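Local coordinates for protein pyridoxamine 5'-phosphate oxidase-related, FMN-binding (Mycobacterium smegmatis, PDB 3F7E) that probably uses the deazaflavin coenzyme F420 to reduce carbon-carbon double bonds of its substrates, as do related reductases of the split-barrel FMN-binding clan, at residues E9-L12 / E13-L16; T22-P25 / D26-Q30; T46-T49 / K50-K53; G92-Y95 / L96-D100. All coordinates share one frame; numbering follows the deposited sequence.

Contact 1: residues E9-L12 / E13-L16; sequences ESLL and ERPL
One backbone N-H, that of E13, is shared by two carbonyls: E13 N lies 3.2 Å from both E9 O and S10 O, and each bond is weak, bent to 131° and 133° at the hydrogen. This is the weakly bonded end of helix 9-13, where three- and four-residue spacings mix. The next amide also uses a spacing of three, R14 N reaching L11 O over a long, weak 3.5 Å. The R14 side chain then runs back along the helix. Its CG rests against S10 O at 3.2 Å, and a bend at chi3 (62°) turns the guanidinium towards the two leucines, L11 and L16. L16 CD1 sits over the centre of one guanidinium face, 4.1 Å above the plane, while L11 CD2 approaches NH2 obliquely. The two leucines also touch each other, CD2 of L11 to CD1 of L16 at 3.8 Å. At the guanidinium edge, in its plane, a water accepts from R14 NH2 and is hydrogen-bonded to S10 OG. NH2 also forms a salt bridge with D69, which fixes the charged end. E9 OE1 and E13 OE2, like charges, lie 4.3 Å apart, and E9 OE1 is taken up by W38 NE1. Beyond R14 the chain makes an inverse gamma turn centred on P15; the short helix thus leads by a tight turn into strand 18-23 of the split barrel.

Contact 2: residues T22-P25 / D26-Q30; sequences TVRP and DGTPQ
With CG anti to the carbonyl carbon (chi1 -60°) and the chain extended to NE, R24 lies across T28 and reaches Q30, whose own extended chain starts with CG opposite the backbone N. Q30 NE2 therefore lies over one face of the R24 guanidinium, 3.3 Å from R24 NH2, the guanidinium and amide planes 34° apart. Both atoms are donors, so they pack without bonding; Q30 OE1 instead accepts from N32. A water bridges the strands, accepting from R24 NE and donating to P29 O. On the way, R24 CD passes T28 OG1 at 3.6 Å. This is the tip of the beta hairpin of strands 18-23 and 29-34. T22 and Q30 form an antiparallel hydrogen-bonded pair, with T22 N to Q30 O and Q30 N to T22 O both 2.9 Å, and V23 and P29 form the non-hydrogen-bonded pair beyond it. R24 N to T28 O, 2.8 Å and almost in line with the carbonyl, closes the strand end, and a type I turn from R24 to G27, with G27 N bonded to R24 O at 2.9 Å, reverses the chain. G27 has a positive phi (88°), a backbone conformation that favours glycine, which makes this a type I turn with a G1 bulge. An Asx turn overlaps its second half: D26 OD2 takes T28 N at 3.0 Å from above the carboxylate plane and T28 OG1 at 2.8 Å on the syn side. The second subunit meets the turn, its N60 ND2 bonding G27 O and its P29 packing on V23.

Contact 3: residues T46-T49 / K50-K53; sequences THTT and KRQK
A short strand-to-helix connection is held here by one side-chain-to-backbone bond, an ST turn near the surface where strand 43-48 turns into helix 52-59. T48 holds OG1 between its backbone N and carbonyl carbon (chi1 82°), facing the turn, and accepts K50 N at 3.2 Å with a fairly straight N-H (161°). The same oxygen is touched by aliphatic carbon, R51 CG at 3.6 Å, as the bent R51 chain crosses it obliquely. R51 occupies the N-cap position, and its guanidinium leads away to Q129 O of the second subunit. Further along, H47 meets the first turn of the helix: CB of K53 sits at the ring edge, near its plane, 3.9 Å from H47 CD2. H47 NE2 is buried here without a polar partner in the model. The K53 amine stays 5.7 Å from it (K53 NZ to H47 NE2), the extended chain leaving the ring behind. K50 points its chain outward to a salt bridge with D115. H47 and T49 also pair through their backbones with V117 of strand 116-127 and D115 just before it, while K53, in the first turn of helix 52-59, packs on strand 29-34.

Contact 4: residues G92-Y95 / L96-D100; sequences GAFY and LKLND
G92 opens the helix at the N-cap, its phi of 74° suiting glycine, and its carbonyl takes L96 N at 3.0 Å in the carbonyl plane. L96 CG lies against the same oxygen at 3.5 Å. Next, A93 O accepts K97 N at 3.0 Å, and K97 CG also passes close to it before the lysine chain leads away. F94 brings the main side-chain contact. Its CG is anti to the backbone N (chi1 175°), which swings the ring across towards L98, one turn on. F94 CE2 meets L98 CD1 at 3.4 Å and F94 CZ meets L98 CG at 3.6 Å; the leucine approaches the ring obliquely. F94 O also accepts L98 N at 3.0 Å, nearly in line with the carbonyl. Y95 has the same first torsion, but its ring goes another way: L96 N lies at the ring edge near its plane, and Y95 CD1 touches L96 CD2 at 4.1 Å. Y95 O receives N99 N at 3.0 Å. Outside the segments, D89 takes the amides of F94 and Y95 at the helix start, and the N99 side chain bonds L106 N and G104 O. The chemistry is thus twofold: regular i to i+4 backbone bonds hold the shape of helix 93-101, while F94, Y95 and L98 form a largely apolar face that fastens it against strands 43-48 and 116-127.

Overall arrangement
Along the chain the four contacts follow in series, and all lie on or beside one antiparallel sheet. Contact 2 is the hairpin of edge strand 29-34 and its neighbour 18-23, and contact 3 the exit from strand 43-48. Their centres are about 14 Å apart and they touch, Q30 and R24 packing on K53 and Q52 of helix 52-59. Contact 4, on helix 93-101, touches contact 3 through T46, which meets F94, Y95 and L98. Contact 1 stands apart, its centre about 17 Å from that of contact 4 and about 27 Å from that of contact 2, across the chain's centre. Contacts 2 and 3 both take part in the dimer interface, contact 3 through R51.

Contact 1: residues E9-L12 / E13-L16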
ATOM      1  N   GLU A   9     -11.569  14.152   0.700  1.00 18.90           N
ATOM      2  CA  GLU A   9     -11.262  14.124   2.112  1.00 18.98           C
ATOM      3  C   GLU A   9     -12.143  13.100   2.834  1.00 17.95           C
ATOM      4  O   GLU A   9     -11.740  12.549   3.853  1.00 16.87           O
ATOM      5  CB  GLU A   9     -11.389  15.513   2.747  1.00 19.81           C
ATOM      6  CG  GLU A   9     -10.780  15.600   4.127  1.00 20.61           C
ATOM      7  CD  GLU A   9     -10.531  17.005   4.657  1.00 21.19           C
ATOM      8  OE1 GLU A   9     -10.141  17.097   5.817  1.00 21.64           O
ATOM      9  OE2 GLU A   9     -10.776  18.007   3.939  1.00 24.17           O
ATOM     10  N   SER A  10     -13.331  12.851   2.279  0.70 17.40           N
ATOM     11  CA  SER A  10     -14.237  11.851   2.808  0.70 17.41           C
ATOM     12  C   SER A  10     -13.591  10.474   2.988  0.70 16.03           C
ATOM     13  O   SER A  10     -13.945   9.759   3.935  0.70 16.67           O
ATOM     14  CB  SER A  10     -15.456  11.743   1.898  0.70 17.54           C
ATOM     15  OG  SER A  10     -15.056  11.645   0.547  0.70 19.99           O
ATOM     16  N   LEU A  11     -12.668  10.097   2.088  1.00 15.52           N
ATOM     17  CA  LEU A  11     -11.971   8.803   2.167  1.00 14.76           C
ATOM     18  C   LEU A  11     -11.113   8.764   3.410  1.00 13.64           C
ATOM     19  O   LEU A  11     -11.034   7.727   4.050  1.00 15.71           O
ATOM     20  CB  LEU A  11     -11.124   8.489   0.917  1.00 14.53           C
ATOM     21  CG  LEU A  11     -11.872   7.979  -0.311  1.00 14.83           C
ATOM     22  CD1 LEU A  11     -10.934   7.962  -1.497  1.00 16.84           C
ATOM     23  CD2 LEU A  11     -12.446   6.586  -0.030  1.00 15.06           C
ATOM     24  N   LEU A  12     -10.520   9.896   3.789  1.00 11.15           N
ATOM     25  CA  LEU A  12      -9.678   9.948   4.975  1.00  9.58           C
ATOM     26  C   LEU A  12     -10.484   9.986   6.254  1.00  9.30           C
ATOM     27  O   LEU A  12      -9.939   9.734   7.322  1.00 10.38           O
ATOM     28  CB  LEU A  12      -8.752  11.152   4.923  1.00  9.52           C
ATOM     29  CG  LEU A  12      -7.777  11.160   3.749  1.00 10.05           C
ATOM     30  CD1 LEU A  12      -6.939  12.434   3.803  1.00 13.53           C
ATOM     31  CD2 LEU A  12      -6.849   9.924   3.758  1.00 11.88           C
ATOM     32  N   GLU A  13     -11.773  10.349   6.156  1.00  9.26           N
ATOM     33  CA  GLU A  13     -12.640  10.367   7.340  1.00 10.73           C
ATOM     34  C   GLU A  13     -13.266   9.020   7.690  1.00 10.88           C
ATOM     35  O   GLU A  13     -13.871   8.838   8.752  1.00 13.75           O
ATOM     36  CB  GLU A  13     -13.736  11.430   7.157  1.00 11.74           C
ATOM     37  CG  GLU A  13     -13.131  12.847   7.196  1.00 15.19           C
ATOM     38  CD  GLU A  13     -14.154  13.960   6.995  1.00 21.54           C
ATOM     39  OE1 GLU A  13     -15.313  13.665   6.686  1.00 24.12           O
ATOM     40  OE2 GLU A  13     -13.794  15.147   7.139  1.00 23.62           O
ATOM     41  N   ARG A  14     -13.136   8.079   6.770  1.00  9.92           N
ATOM     42  CA  ARG A  14     -13.740   6.766   6.924  1.00  9.51           C
ATOM     43  C   ARG A  14     -12.790   5.771   7.592  1.00  9.08           C
ATOM     44  O   ARG A  14     -11.553   5.890   7.453  1.00  9.82           O
ATOM     45  CB  ARG A  14     -14.180   6.235   5.558  1.00  9.55           C
ATOM     46  CG  ARG A  14     -15.359   7.040   4.985  1.00 10.24           C
ATOM     47  CD  ARG A  14     -15.651   6.702   3.543  1.00 10.51           C
ATOM     48  NE  ARG A  14     -16.047   5.305   3.359  1.00 10.70           N
ATOM     49  CZ  ARG A  14     -16.236   4.721   2.174  1.00  9.85           C
ATOM     50  NH1 ARG A  14     -16.573   3.428   2.097  1.00 10.71           N
ATOM     51  NH2 ARG A  14     -16.085   5.424   1.055  1.00 10.48           N
ATOM     52  N   PRO A  15     -13.361   4.766   8.299  1.00 10.11           N
ATOM     53  CA  PRO A  15     -12.533   3.717   8.929  1.00 10.47           C
ATOM     54  C   PRO A  15     -12.089   2.665   7.901  1.00 10.07           C
ATOM     55  O   PRO A  15     -12.524   1.492   7.945  1.00 11.39           O
ATOM     56  CB  PRO A  15     -13.471   3.142  10.004  1.00 12.47           C
ATOM     57  CG  PRO A  15     -14.862   3.323   9.423  1.00 13.26           C
ATOM     58  CD  PRO A  15     -14.807   4.618   8.614  1.00 10.92           C
ATOM     59  N   LEU A  16     -11.220   3.101   6.987  1.00  9.05           N
ATOM     60  CA  LEU A  16     -10.669   2.237   5.959  1.00  8.67           C
ATOM     61  C   LEU A  16      -9.200   1.962   6.259  1.00  7.69           C
ATOM     62  O   LEU A  16      -8.520   2.780   6.879  1.00  9.40           O
ATOM     63  CB  LEU A  16     -10.771   2.910   4.585  1.00  8.19           C
ATOM     64  CG  LEU A  16     -12.200   3.274   4.145  1.00  9.60           C
ATOM     65  CD1 LEU A  16     -12.139   4.018   2.794  1.00 10.96           C
ATOM     66  CD2 LEU A  16     -13.102   2.038   4.084  1.00 10.89           C
TER
HETATM   67  O   HOH W   1     -15.704   8.593   0.332  1.00  6.97           O

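Contact 2: residues T22-P25 / D26-Q30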
ATOM      1  N   THR A  22       7.072   2.863   3.413  1.00  6.54           N
ATOM      2  CA  THR A  22       8.276   3.483   3.928  1.00  7.42           C
ATOM      3  C   THR A  22       9.444   2.925   3.097  1.00  7.39           C
ATOM      4  O   THR A  22       9.273   2.001   2.328  1.00  7.95           O
ATOM      5  CB  THR A  22       8.474   3.169   5.427  1.00  7.98           C
ATOM      6  OG1 THR A  22       8.473   1.746   5.643  1.00  9.87           O
ATOM      7  CG2 THR A  22       7.422   3.868   6.308  1.00  8.27           C
ATOM      8  N   VAL A  23      10.634   3.492   3.270  1.00  7.41           N
ATOM      9  CA  VAL A  23      11.798   3.009   2.533  1.00  9.33           C
ATOM     10  C   VAL A  23      12.840   2.584   3.552  1.00  9.77           C
ATOM     11  O   VAL A  23      13.111   3.316   4.516  1.00 10.26           O
ATOM     12  CB  VAL A  23      12.381   4.089   1.561  1.00 11.07           C
ATOM     13  CG1 VAL A  23      13.433   3.491   0.678  1.00 12.86           C
ATOM     14  CG2 VAL A  23      11.309   4.680   0.690  1.00 14.44           C
ATOM     15  N   ARG A  24      13.423   1.409   3.311  1.00 10.31           N
ATOM     16  CA  ARG A  24      14.518   0.940   4.150  1.00 13.05           C
ATOM     17  C   ARG A  24      15.827   1.705   3.853  1.00 13.25           C
ATOM     18  O   ARG A  24      15.996   2.281   2.795  1.00 13.93           O
ATOM     19  CB  ARG A  24      14.739  -0.544   3.909  1.00 13.86           C
ATOM     20  CG  ARG A  24      13.524  -1.403   4.217  1.00 14.30           C
ATOM     21  CD  ARG A  24      13.729  -2.884   3.862  1.00 20.34           C
ATOM     22  NE  ARG A  24      12.631  -3.693   4.387  1.00 24.05           N
ATOM     23  CZ  ARG A  24      12.724  -4.509   5.439  1.00 25.35           C
ATOM     24  NH1 ARG A  24      13.876  -4.644   6.093  1.00 26.58           N
ATOM     25  NH2 ARG A  24      11.657  -5.191   5.843  1.00 27.27           N
ATOM     26  N   PRO A  25      16.784   1.709   4.803  1.00 14.74           N
ATOM     27  CA  PRO A  25      18.097   2.306   4.543  1.00 16.38           C
ATOM     28  C   PRO A  25      18.803   1.779   3.297  1.00 17.70           C
ATOM     29  O   PRO A  25      19.596   2.513   2.710  1.00 19.79           O
ATOM     30  CB  PRO A  25      18.894   1.965   5.811  1.00 16.32           C
ATOM     31  CG  PRO A  25      17.844   1.942   6.881  1.00 15.82           C
ATOM     32  CD  PRO A  25      16.670   1.245   6.196  1.00 15.53           C
ATOM     33  N   ASP A  26      18.508   0.548   2.874  1.00 17.45           N
ATOM     34  CA  ASP A  26      19.100  -0.012   1.646  1.00 18.08           C
ATOM     35  C   ASP A  26      18.389   0.450   0.358  1.00 17.56           C
ATOM     36  O   ASP A  26      18.739   0.021  -0.747  1.00 18.31           O
ATOM     37  CB  ASP A  26      19.204  -1.548   1.731  1.00 18.89           C
ATOM     38  CG  ASP A  26      17.867  -2.258   1.572  1.00 18.89           C
ATOM     39  OD1 ASP A  26      17.853  -3.500   1.555  1.00 21.86           O
ATOM     40  OD2 ASP A  26      16.817  -1.601   1.469  1.00 16.78           O
ATOM     41  N   GLY A  27      17.380   1.307   0.501  1.00 16.07           N
ATOM     42  CA  GLY A  27      16.731   1.879  -0.646  1.00 15.04           C
ATOM     43  C   GLY A  27      15.587   1.048  -1.199  1.00 13.33           C
ATOM     44  O   GLY A  27      15.079   1.381  -2.246  1.00 14.92           O
ATOM     45  N   THR A  28      15.206  -0.040  -0.525  1.00 11.76           N
ATOM     46  CA  THR A  28      14.062  -0.837  -0.990  1.00 11.27           C
ATOM     47  C   THR A  28      12.813  -0.539  -0.141  1.00  9.21           C
ATOM     48  O   THR A  28      12.940  -0.169   1.008  1.00  9.56           O
ATOM     49  CB  THR A  28      14.381  -2.346  -0.983  1.00 11.75           C
ATOM     50  OG1 THR A  28      14.551  -2.809   0.360  1.00 14.01           O
ATOM     51  CG2 THR A  28      15.673  -2.664  -1.784  1.00 14.02           C
ATOM     52  N   PRO A  29      11.608  -0.667  -0.718  1.00  7.75           N
ATOM     53  CA  PRO A  29      10.386  -0.255  -0.007  1.00  7.20           C
ATOM     54  C   PRO A  29       9.793  -1.330   0.886  1.00  7.48           C
ATOM     55  O   PRO A  29      10.060  -2.530   0.727  1.00  8.46           O
ATOM     56  CB  PRO A  29       9.440   0.108  -1.150  1.00  8.12           C
ATOM     57  CG  PRO A  29       9.832  -0.844  -2.261  1.00  8.30           C
ATOM     58  CD  PRO A  29      11.323  -1.060  -2.124  1.00  7.93           C
ATOM     59  N   GLN A  30       8.968  -0.863   1.815  1.00  6.97           N
ATOM     60  CA  GLN A  30       8.173  -1.682   2.723  1.00  7.33           C
ATOM     61  C   GLN A  30       6.757  -1.092   2.685  1.00  6.38           C
ATOM     62  O   GLN A  30       6.619   0.131   2.657  1.00  7.87           O
ATOM     63  CB  GLN A  30       8.730  -1.552   4.167  1.00  9.41           C
ATOM     64  CG  GLN A  30       7.943  -2.366   5.136  1.00 12.29           C
ATOM     65  CD  GLN A  30       8.589  -2.507   6.473  1.00 13.89           C
ATOM     66  OE1 GLN A  30       7.880  -2.643   7.465  1.00 17.09           O
ATOM     67  NE2 GLN A  30       9.924  -2.493   6.525  1.00 12.64           N
TER
HETATM   68  O   HOH W   2       9.824  -4.387   2.914  1.00 19.73           O

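Contact 3: residues T46-T49 / K50-K53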
ATOM      1  N   THR A  46      -0.248   4.150  14.781  1.00  7.36           N
ATOM      2  CA  THR A  46       0.340   3.519  15.942  1.00  8.03           C
ATOM      3  C   THR A  46       1.458   2.591  15.464  1.00  8.45           C
ATOM      4  O   THR A  46       1.284   1.818  14.528  1.00  9.17           O
ATOM      5  CB  THR A  46      -0.703   2.749  16.801  1.00  8.44           C
ATOM      6  OG1 THR A  46      -0.044   2.121  17.904  1.00  9.00           O
ATOM      7  CG2 THR A  46      -1.464   1.672  16.000  1.00 10.70           C
ATOM      8  N   HIS A  47       2.625   2.712  16.104  1.00  9.09           N
ATOM      9  CA  HIS A  47       3.812   1.879  15.790  1.00 10.57           C
ATOM     10  C   HIS A  47       4.458   1.505  17.129  1.00  9.32           C
ATOM     11  O   HIS A  47       4.179   2.095  18.177  1.00  9.13           O
ATOM     12  CB  HIS A  47       4.897   2.670  14.989  1.00 12.80           C
ATOM     13  CG  HIS A  47       4.632   2.864  13.512  1.00 15.28           C
ATOM     14  ND1 HIS A  47       3.553   3.565  13.003  1.00 18.86           N
ATOM     15  CD2 HIS A  47       5.359   2.478  12.436  1.00 18.29           C
ATOM     16  CE1 HIS A  47       3.622   3.583  11.680  1.00 17.52           C
ATOM     17  NE2 HIS A  47       4.713   2.935  11.310  1.00 17.38           N
ATOM     18  N   THR A  48       5.375   0.547  17.096  1.00  9.67           N
ATOM     19  CA  THR A  48       6.310   0.418  18.216  1.00 11.20           C
ATOM     20  C   THR A  48       7.719   0.811  17.774  1.00 11.53           C
ATOM     21  O   THR A  48       8.056   0.839  16.582  1.00 13.70           O
ATOM     22  CB  THR A  48       6.360  -0.970  18.857  1.00 12.39           C
ATOM     23  OG1 THR A  48       7.226  -1.767  18.062  1.00 15.00           O
ATOM     24  CG2 THR A  48       4.959  -1.580  19.016  1.00 12.74           C
ATOM     25  N   THR A  49       8.551   1.097  18.755  1.00 11.04           N
ATOM     26  CA  THR A  49       9.919   1.482  18.474  1.00 12.28           C
ATOM     27  C   THR A  49      10.843   0.297  18.146  1.00 13.12           C
ATOM     28  O   THR A  49      12.041   0.493  17.893  1.00 12.85           O
ATOM     29  CB  THR A  49      10.518   2.169  19.684  1.00 12.93           C
ATOM     30  OG1 THR A  49      10.470   1.262  20.788  1.00 13.35           O
ATOM     31  CG2 THR A  49       9.752   3.460  20.018  1.00 14.20           C
ATOM     32  N   LYS A  50      10.280  -0.909  18.149  0.60 13.47           N
ATOM     33  CA  LYS A  50      11.077  -2.132  18.048  0.60 14.51           C
ATOM     34  C   LYS A  50      11.047  -2.829  16.688  0.60 14.22           C
ATOM     35  O   LYS A  50      11.766  -3.824  16.487  0.60 14.57           O
ATOM     36  CB  LYS A  50      10.652  -3.119  19.137  0.60 16.07           C
ATOM     37  CG  LYS A  50      10.992  -2.677  20.559  0.60 19.03           C
ATOM     38  CD  LYS A  50      10.937  -3.855  21.517  0.60 23.59           C
ATOM     39  CE  LYS A  50      11.539  -3.495  22.870  0.60 24.98           C
ATOM     40  NZ  LYS A  50      10.962  -4.329  23.967  0.60 27.68           N
ATOM     41  N   ARG A  51      10.216  -2.342  15.766  1.00 14.35           N
ATOM     42  CA  ARG A  51      10.094  -2.944  14.423  1.00 14.96           C
ATOM     43  C   ARG A  51      10.773  -2.152  13.310  1.00 12.64           C
ATOM     44  O   ARG A  51      11.109  -0.974  13.482  1.00 11.85           O
ATOM     45  CB  ARG A  51       8.625  -3.152  14.008  1.00 17.21           C
ATOM     46  CG  ARG A  51       7.646  -3.643  15.058  1.00 23.04           C
ATOM     47  CD  ARG A  51       7.560  -5.174  15.177  1.00 28.71           C
ATOM     48  NE  ARG A  51       7.598  -5.953  13.924  1.00 29.21           N
ATOM     49  CZ  ARG A  51       6.549  -6.564  13.368  1.00 36.53           C
ATOM     50  NH1 ARG A  51       5.344  -6.467  13.912  1.00 32.10           N
ATOM     51  NH2 ARG A  51       6.705  -7.265  12.248  1.00 32.12           N
ATOM     52  N   GLN A  52      10.919  -2.798  12.152  1.00 12.33           N
ATOM     53  CA  GLN A  52      11.623  -2.215  11.023  1.00 12.51           C
ATOM     54  C   GLN A  52      10.941  -0.952  10.507  1.00 11.76           C
ATOM     55  O   GLN A  52      11.623  -0.028  10.071  1.00 10.94           O
ATOM     56  CB  GLN A  52      11.779  -3.220   9.876  1.00 14.06           C
ATOM     57  CG  GLN A  52      12.691  -2.730   8.771  1.00 15.16           C
ATOM     58  CD  GLN A  52      14.113  -2.449   9.247  1.00 14.97           C
ATOM     59  OE1 GLN A  52      14.726  -3.270   9.958  1.00 18.30           O
ATOM     60  NE2 GLN A  52      14.647  -1.290   8.858  1.00 14.87           N
ATOM     61  N   LYS A  53       9.605  -0.927  10.511  1.00 11.82           N
ATOM     62  CA  LYS A  53       8.897   0.243   9.983  1.00 12.23           C
ATOM     63  C   LYS A  53       9.324   1.512  10.726  1.00 10.54           C
ATOM     64  O   LYS A  53       9.509   2.569  10.126  1.00 10.42           O
ATOM     65  CB  LYS A  53       7.376   0.099  10.137  1.00 14.77           C
ATOM     66  CG  LYS A  53       6.754  -1.214   9.803  1.00 20.67           C
ATOM     67  CD  LYS A  53       5.351  -1.275  10.393  1.00 24.18           C
ATOM     68  CE  LYS A  53       4.724  -2.649  10.264  1.00 25.94           C
ATOM     69  NZ  LYS A  53       3.317  -2.604  10.763  1.00 27.03           N
TER

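Contact 4: residues G92-Y95 / L96-D100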
ATOM      1  N   GLY A  92      -0.782   3.134  25.711  1.00 11.20           N
ATOM      2  CA  GLY A  92      -1.564   2.562  24.620  1.00 11.48           C
ATOM      3  C   GLY A  92      -2.875   3.279  24.351  1.00 11.03           C
ATOM      4  O   GLY A  92      -3.701   2.788  23.591  1.00 11.46           O
ATOM      5  N   ALA A  93      -3.056   4.450  24.959  1.00 11.49           N
ATOM      6  CA  ALA A  93      -4.272   5.203  24.775  1.00 11.42           C
ATOM      7  C   ALA A  93      -4.544   5.573  23.317  1.00 10.27           C
ATOM      8  O   ALA A  93      -5.700   5.523  22.871  1.00 11.33           O
ATOM      9  CB  ALA A  93      -4.249   6.461  25.631  1.00 12.44           C
ATOM     10  N   PHE A  94      -3.515   5.965  22.558  1.00  9.74           N
ATOM     11  CA  PHE A  94      -3.734   6.316  21.173  1.00  8.77           C
ATOM     12  C   PHE A  94      -4.107   5.062  20.367  1.00  8.86           C
ATOM     13  O   PHE A  94      -5.025   5.084  19.536  1.00  9.39           O
ATOM     14  CB  PHE A  94      -2.541   7.055  20.534  1.00  8.59           C
ATOM     15  CG  PHE A  94      -2.751   7.289  19.075  1.00  7.76           C
ATOM     16  CD1 PHE A  94      -3.609   8.281  18.626  1.00  9.68           C
ATOM     17  CD2 PHE A  94      -2.178   6.436  18.149  1.00  9.78           C
ATOM     18  CE1 PHE A  94      -3.845   8.453  17.243  1.00 11.31           C
ATOM     19  CE2 PHE A  94      -2.398   6.601  16.806  1.00 10.88           C
ATOM     20  CZ  PHE A  94      -3.250   7.597  16.336  1.00 10.59           C
ATOM     21  N   TYR A  95      -3.367   3.973  20.591  1.00  9.48           N
ATOM     22  CA  TYR A  95      -3.721   2.687  19.986  1.00  9.93           C
ATOM     23  C   TYR A  95      -5.218   2.377  20.210  1.00 10.45           C
ATOM     24  O   TYR A  95      -5.927   1.932  19.288  1.00 10.85           O
ATOM     25  CB  TYR A  95      -2.808   1.612  20.595  1.00 11.61           C
ATOM     26  CG  TYR A  95      -3.075   0.167  20.210  1.00 13.80           C
ATOM     27  CD1 TYR A  95      -4.141  -0.540  20.754  1.00 15.29           C
ATOM     28  CD2 TYR A  95      -2.220  -0.502  19.335  1.00 15.84           C
ATOM     29  CE1 TYR A  95      -4.357  -1.889  20.411  1.00 19.01           C
ATOM     30  CE2 TYR A  95      -2.427  -1.822  18.982  1.00 18.68           C
ATOM     31  CZ  TYR A  95      -3.498  -2.510  19.519  1.00 19.59           C
ATOM     32  OH  TYR A  95      -3.690  -3.831  19.163  1.00 23.37           O
ATOM     33  N   LEU A  96      -5.711   2.587  21.432  1.00 10.18           N
ATOM     34  CA  LEU A  96      -7.114   2.287  21.722  1.00 11.52           C
ATOM     35  C   LEU A  96      -8.086   3.247  21.038  1.00 11.75           C
ATOM     36  O   LEU A  96      -9.171   2.830  20.635  1.00 12.07           O
ATOM     37  CB  LEU A  96      -7.354   2.265  23.228  1.00 12.73           C
ATOM     38  CG  LEU A  96      -6.735   1.092  23.982  1.00 14.99           C
ATOM     39  CD1 LEU A  96      -7.121   1.167  25.454  1.00 18.75           C
ATOM     40  CD2 LEU A  96      -7.213  -0.250  23.385  1.00 16.68           C
ATOM     41  N   LYS A  97      -7.714   4.519  20.893  1.00 12.47           N
ATOM     42  CA  LYS A  97      -8.535   5.422  20.079  1.00 13.11           C
ATOM     43  C   LYS A  97      -8.668   4.976  18.616  1.00 12.87           C
ATOM     44  O   LYS A  97      -9.751   5.094  18.025  1.00 13.16           O
ATOM     45  CB  LYS A  97      -7.970   6.830  20.132  1.00 14.07           C
ATOM     46  CG  LYS A  97      -8.154   7.532  21.459  1.00 15.08           C
ATOM     47  CD  LYS A  97      -7.643   8.974  21.363  1.00 18.28           C
ATOM     48  CE  LYS A  97      -7.792   9.710  22.677  1.00 20.02           C
ATOM     49  NZ  LYS A  97      -9.214  10.006  22.930  1.00 22.80           N
ATOM     50  N   LEU A  98      -7.575   4.472  18.029  1.00 11.95           N
ATOM     51  CA  LEU A  98      -7.629   3.951  16.641  1.00 12.76           C
ATOM     52  C   LEU A  98      -8.538   2.733  16.587  1.00 12.27           C
ATOM     53  O   LEU A  98      -9.408   2.636  15.728  1.00 12.61           O
ATOM     54  CB  LEU A  98      -6.237   3.610  16.052  1.00 12.75           C
ATOM     55  CG  LEU A  98      -5.387   4.778  15.592  1.00 12.86           C
ATOM     56  CD1 LEU A  98      -4.112   4.176  15.054  1.00 15.16           C
ATOM     57  CD2 LEU A  98      -6.143   5.434  14.495  1.00 14.20           C
ATOM     58  N   ASN A  99      -8.397   1.819  17.544  1.00 11.42           N
ATOM     59  CA  ASN A  99      -9.288   0.664  17.580  1.00 12.31           C
ATOM     60  C   ASN A  99     -10.750   1.092  17.642  1.00 13.20           C
ATOM     61  O   ASN A  99     -11.610   0.542  16.926  1.00 13.25           O
ATOM     62  CB  ASN A  99      -8.981  -0.242  18.756  1.00 11.97           C
ATOM     63  CG  ASN A  99      -9.892  -1.431  18.776  1.00 12.55           C
ATOM     64  OD1 ASN A  99      -9.761  -2.320  17.938  1.00 12.27           O
ATOM     65  ND2 ASN A  99     -10.875  -1.417  19.674  1.00 13.00           N
ATOM     66  N   ASP A 100     -11.028   2.095  18.475  1.00 13.61           N
ATOM     67  CA  ASP A 100     -12.389   2.614  18.603  1.00 15.81           C
ATOM     68  C   ASP A 100     -12.894   3.201  17.279  1.00 14.70           C
ATOM     69  O   ASP A 100     -14.061   2.978  16.906  1.00 16.86           O
ATOM     70  CB  ASP A 100     -12.439   3.658  19.701  1.00 17.08           C
ATOM     71  CG  ASP A 100     -13.856   4.006  20.115  1.00 21.53           C
ATOM     72  OD1 ASP A 100     -14.672   3.090  20.368  1.00 24.53           O
ATOM     73  OD2 ASP A 100     -14.137   5.209  20.193  1.00 26.82           O
TER